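Local atomic coordinates of actibind (Aspergillus niger, PDB entry 3D3Z), a protein that cleaves RNA as a ribonuclease of the T2 family, probably without base specificity but with a preference for adenylic acid. Residues I2-C13 with N204-V215. Sequence-based numbering, arbitrary orientation.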
loop_
_atom_site.group_PDB
_atom_site.type_symbol
_atom_site.label_atom_id
_atom_site.label_comp_id
_atom_site.label_asym_id
_atom_site.label_seq_id
_atom_site.Cartn_x
_atom_site.Cartn_y
_atom_site.Cartn_z
ATOM N N ILE A 2 2.767 -20.239 0.696
ATOM C CA ILE A 2 3.860 -19.621 1.465
ATOM C C ILE A 2 4.026 -20.302 2.830
ATOM O O ILE A 2 3.068 -20.712 3.473
ATOM C CB ILE A 2 3.710 -18.070 1.591
ATOM C CG1 ILE A 2 5.103 -17.420 1.684
ATOM C CG2 ILE A 2 2.803 -17.710 2.751
ATOM C CD1 ILE A 2 5.167 -15.961 1.236
ATOM N N ASP A 3 5.241 -20.319 3.208
ATOM C CA ASP A 3 5.606 -20.704 4.567
ATOM C C ASP A 3 4.893 -19.902 5.659
ATOM O O ASP A 3 4.565 -18.714 5.486
ATOM C CB ASP A 3 7.146 -20.738 4.733
ATOM C CG ASP A 3 7.794 -19.367 4.984
ATOM O OD1 ASP A 3 7.191 -18.282 4.748
ATOM O OD2 ASP A 3 8.971 -19.406 5.435
ATOM N N THR A 4 4.584 -20.566 6.773
ATOM C CA THR A 4 3.925 -19.888 7.863
ATOM C C THR A 4 4.975 -19.638 8.919
ATOM O O THR A 4 5.977 -20.322 8.975
ATOM C CB THR A 4 2.740 -20.684 8.415
ATOM O OG1 THR A 4 3.137 -22.032 8.677
ATOM C CG2 THR A 4 1.590 -20.678 7.412
ATOM N N CYS A 5 4.803 -18.577 9.672
ATOM C CA CYS A 5 5.702 -18.232 10.750
ATOM C C CYS A 5 4.855 -18.102 12.000
ATOM O O CYS A 5 3.655 -17.848 11.916
ATOM C CB CYS A 5 6.400 -16.893 10.424
ATOM S SG CYS A 5 7.190 -16.869 8.838
ATOM N N SER A 6 5.474 -18.282 13.164
ATOM C CA SER A 6 4.744 -18.149 14.420
ATOM C C SER A 6 4.140 -16.738 14.555
ATOM O O SER A 6 4.764 -15.724 14.172
ATOM C CB SER A 6 5.664 -18.439 15.610
ATOM O OG SER A 6 5.112 -17.875 16.801
ATOM N N SER A 7 2.929 -16.670 15.120
ATOM C CA SER A 7 2.296 -15.383 15.415
ATOM C C SER A 7 3.084 -14.587 16.473
ATOM O O SER A 7 2.859 -13.374 16.641
ATOM C CB SER A 7 0.832 -15.575 15.833
ATOM O OG SER A 7 0.772 -16.157 17.123
ATOM N N ASP A 8 4.012 -15.222 17.175
ATOM C CA ASP A 8 4.893 -14.453 18.044
ATOM C C ASP A 8 6.291 -14.279 17.438
ATOM O O ASP A 8 7.281 -14.145 18.161
ATOM C CB ASP A 8 4.895 -15.058 19.446
ATOM C CG ASP A 8 3.550 -14.903 20.129
ATOM O OD1 ASP A 8 3.255 -13.784 20.586
ATOM O OD2 ASP A 8 2.777 -15.884 20.161
ATOM N N SER A 9 6.356 -14.248 16.104
ATOM C CA SER A 9 7.594 -13.924 15.402
ATOM C C SER A 9 8.055 -12.500 15.802
ATOM O O SER A 9 7.200 -11.662 16.101
ATOM C CB SER A 9 7.385 -14.019 13.884
ATOM O OG SER A 9 7.096 -15.334 13.463
ATOM N N PRO A 10 9.378 -12.238 15.803
ATOM C CA PRO A 10 9.852 -10.923 16.208
ATOM C C PRO A 10 9.567 -9.814 15.154
ATOM O O PRO A 10 9.740 -10.019 13.924
ATOM C CB PRO A 10 11.347 -11.136 16.360
ATOM C CG PRO A 10 11.674 -12.196 15.376
ATOM C CD PRO A 10 10.497 -13.092 15.373
ATOM N N LEU A 11 9.170 -8.646 15.673
ATOM C CA LEU A 11 8.744 -7.517 14.866
ATOM C C LEU A 11 9.917 -6.939 14.076
ATOM O O LEU A 11 11.017 -6.707 14.628
ATOM C CB LEU A 11 8.108 -6.471 15.783
ATOM C CG LEU A 11 7.172 -5.409 15.271
ATOM C CD1 LEU A 11 5.908 -5.890 14.568
ATOM C CD2 LEU A 11 6.814 -4.557 16.514
ATOM N N SER A 12 9.705 -6.750 12.771
ATOM C CA SER A 12 10.706 -6.118 11.927
ATOM C C SER A 12 10.969 -4.673 12.423
ATOM O O SER A 12 10.106 -4.058 13.022
ATOM C CB SER A 12 10.291 -6.125 10.441
ATOM O OG SER A 12 9.050 -5.477 10.249
ATOM N N CYS A 13 12.167 -4.202 12.143
ATOM C CA CYS A 13 12.710 -2.896 12.539
ATOM C C CYS A 13 12.854 -2.682 14.029
ATOM O O CYS A 13 13.877 -2.156 14.437
ATOM C CB CYS A 13 11.930 -1.703 11.959
ATOM S SG CYS A 13 12.139 -1.491 10.229
ATOM N N ASN A 204 5.205 -2.385 10.836
ATOM C CA ASN A 204 6.216 -3.417 10.970
ATOM C C ASN A 204 5.467 -4.766 10.969
ATOM O O ASN A 204 4.246 -4.814 11.191
ATOM C CB ASN A 204 7.074 -3.237 12.225
ATOM C CG ASN A 204 7.855 -1.882 12.264
ATOM O OD1 ASN A 204 8.504 -1.460 11.306
ATOM N ND2 ASN A 204 7.794 -1.243 13.398
ATOM N N VAL A 205 6.212 -5.833 10.701
ATOM C CA VAL A 205 5.658 -7.183 10.398
ATOM C C VAL A 205 6.282 -8.266 11.294
ATOM O O VAL A 205 7.490 -8.343 11.463
ATOM C CB VAL A 205 5.788 -7.543 8.880
ATOM C CG1 VAL A 205 5.200 -8.939 8.577
ATOM C CG2 VAL A 205 5.038 -6.478 8.034
ATOM N N LYS A 206 5.400 -9.094 11.852
ATOM C CA LYS A 206 5.768 -10.333 12.540
ATOM C C LYS A 206 5.514 -11.474 11.560
ATOM O O LYS A 206 4.387 -11.688 11.144
ATOM C CB LYS A 206 4.905 -10.509 13.778
ATOM C CG LYS A 206 5.091 -9.419 14.832
ATOM C CD LYS A 206 3.975 -9.438 15.899
ATOM C CE LYS A 206 4.265 -10.448 17.013
ATOM N NZ LYS A 206 5.487 -10.126 17.847
ATOM N N GLY A 207 6.583 -12.140 11.157
ATOM C CA GLY A 207 6.509 -13.195 10.167
ATOM C C GLY A 207 6.739 -12.744 8.730
ATOM O O GLY A 207 7.577 -11.883 8.423
ATOM N N SER A 208 5.994 -13.373 7.841
ATOM C CA SER A 208 6.136 -13.107 6.421
ATOM C C SER A 208 5.279 -11.910 6.026
ATOM O O SER A 208 4.257 -11.657 6.632
ATOM C CB SER A 208 5.670 -14.321 5.604
ATOM O OG SER A 208 5.811 -14.106 4.213
ATOM N N ALA A 209 5.728 -11.191 5.002
ATOM C CA ALA A 209 4.903 -10.136 4.393
ATOM C C ALA A 209 3.636 -10.706 3.819
ATOM O O ALA A 209 2.664 -9.976 3.715
ATOM C CB ALA A 209 5.663 -9.368 3.296
ATOM N N ILE A 210 3.639 -12.005 3.425
ATOM C CA ILE A 210 2.401 -12.687 3.044
ATOM C C ILE A 210 1.837 -13.479 4.203
ATOM O O ILE A 210 2.357 -14.515 4.558
ATOM C CB ILE A 210 2.582 -13.675 1.833
ATOM C CG1 ILE A 210 3.359 -13.003 0.686
ATOM C CG2 ILE A 210 1.228 -14.262 1.430
ATOM C CD1 ILE A 210 2.599 -12.000 -0.142
ATOM N N GLY A 211 0.780 -12.978 4.798
ATOM C CA GLY A 211 0.114 -13.653 5.893
ATOM C C GLY A 211 0.626 -13.351 7.288
ATOM O O GLY A 211 0.033 -13.819 8.261
ATOM N N GLY A 212 1.709 -12.582 7.410
ATOM C CA GLY A 212 2.178 -12.171 8.717
ATOM C C GLY A 212 1.294 -11.129 9.360
ATOM O O GLY A 212 0.271 -10.688 8.805
ATOM N N THR A 213 1.684 -10.737 10.561
ATOM C CA THR A 213 0.908 -9.793 11.344
ATOM C C THR A 213 1.471 -8.383 11.111
ATOM O O THR A 213 2.666 -8.122 11.320
ATOM C CB THR A 213 0.952 -10.154 12.832
ATOM O OG1 THR A 213 0.344 -11.437 13.015
ATOM C CG2 THR A 213 0.200 -9.128 13.644
ATOM N N TYR A 214 0.610 -7.505 10.616
ATOM C CA TYR A 214 1.027 -6.145 10.260
ATOM C C TYR A 214 0.666 -5.240 11.431
ATOM O O TYR A 214 -0.526 -5.024 11.735
ATOM C CB TYR A 214 0.357 -5.669 8.952
ATOM C CG TYR A 214 1.062 -6.133 7.712
ATOM C CD1 TYR A 214 1.002 -7.474 7.295
ATOM C CD2 TYR A 214 1.754 -5.237 6.915
ATOM C CE1 TYR A 214 1.632 -7.889 6.136
ATOM C CE2 TYR A 214 2.412 -5.655 5.764
ATOM C CZ TYR A 214 2.331 -6.980 5.385
ATOM O OH TYR A 214 2.957 -7.379 4.232
ATOM N N VAL A 215 1.693 -4.714 12.075
ATOM C CA VAL A 215 1.555 -3.895 13.292
ATOM C C VAL A 215 1.816 -2.430 12.946
ATOM O O VAL A 215 2.915 -2.096 12.475
ATOM C CB VAL A 215 2.554 -4.389 14.368
ATOM C CG1 VAL A 215 2.621 -3.455 15.584
ATOM C CG2 VAL A 215 2.179 -5.810 14.800
HETATM O O HOH W 1 2.952 -16.631 6.191
HETATM O O HOH W 2 7.791 -15.854 3.920
HETATM O O HOH W 3 0.639 -12.117 15.661
HETATM O O HOH W 4 4.849 -11.863 20.027
HETATM O O HOH W 5 9.172 -11.661 11.983
HETATM O O HOH W 6 8.048 -8.241 18.573
#
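The antiparallel hairpin formed by strands 195-206 and 213-216, part of the T2 ribonuclease sheet, is flanked by the irregular N-terminal segment, and S12 meets V205 through two hydrogen bonds. S12 N donates to V205 O (3.0 Å), from above the carbonyl plane, while V205 N donates to S12 OG (2.9 Å) in a nearly straight bond of 166°. With chi1 at 58°, the S12 hydroxyl sits between its own backbone N and carbonyl carbon, facing V205 N; it also hydrogen-bonds G28 O. One residue thus pairs with both peptide polar groups of V205, using its backbone for one and its side chain for the other.

K206 reaches the segment differently. Bends at chi3 (84°) and chi4 (65°) curl the K206 chain round S9 O, bringing K206 NZ within 2.9 Å of that oxygen. L11 CD1 lies against the aliphatic part of this lysine, 3.6 Å from K206 CG, and also meets V215 CB on the partner strand. Nearer the turn, C5 CB lies 3.7 Å from G207 CA and S9 CB packs beside G207 N, a close fit against a residue without a side chain. At the far end, in one of the two conformers of I2, CD1 lies against I210 CB, so this apolar contact is less certain. Water 1 donates to both D3 O and I210 O beside it. The C5-C22 disulfide closes within the same N-terminal loop, and C13-C58 ties it to the chain after strand 49-56.

Direct bonding is concentrated at V205 and K206, while apolar packing and shared waters join the segment to the hairpin turn. An irregular chain can therefore satisfy strand polar groups without itself becoming a strand.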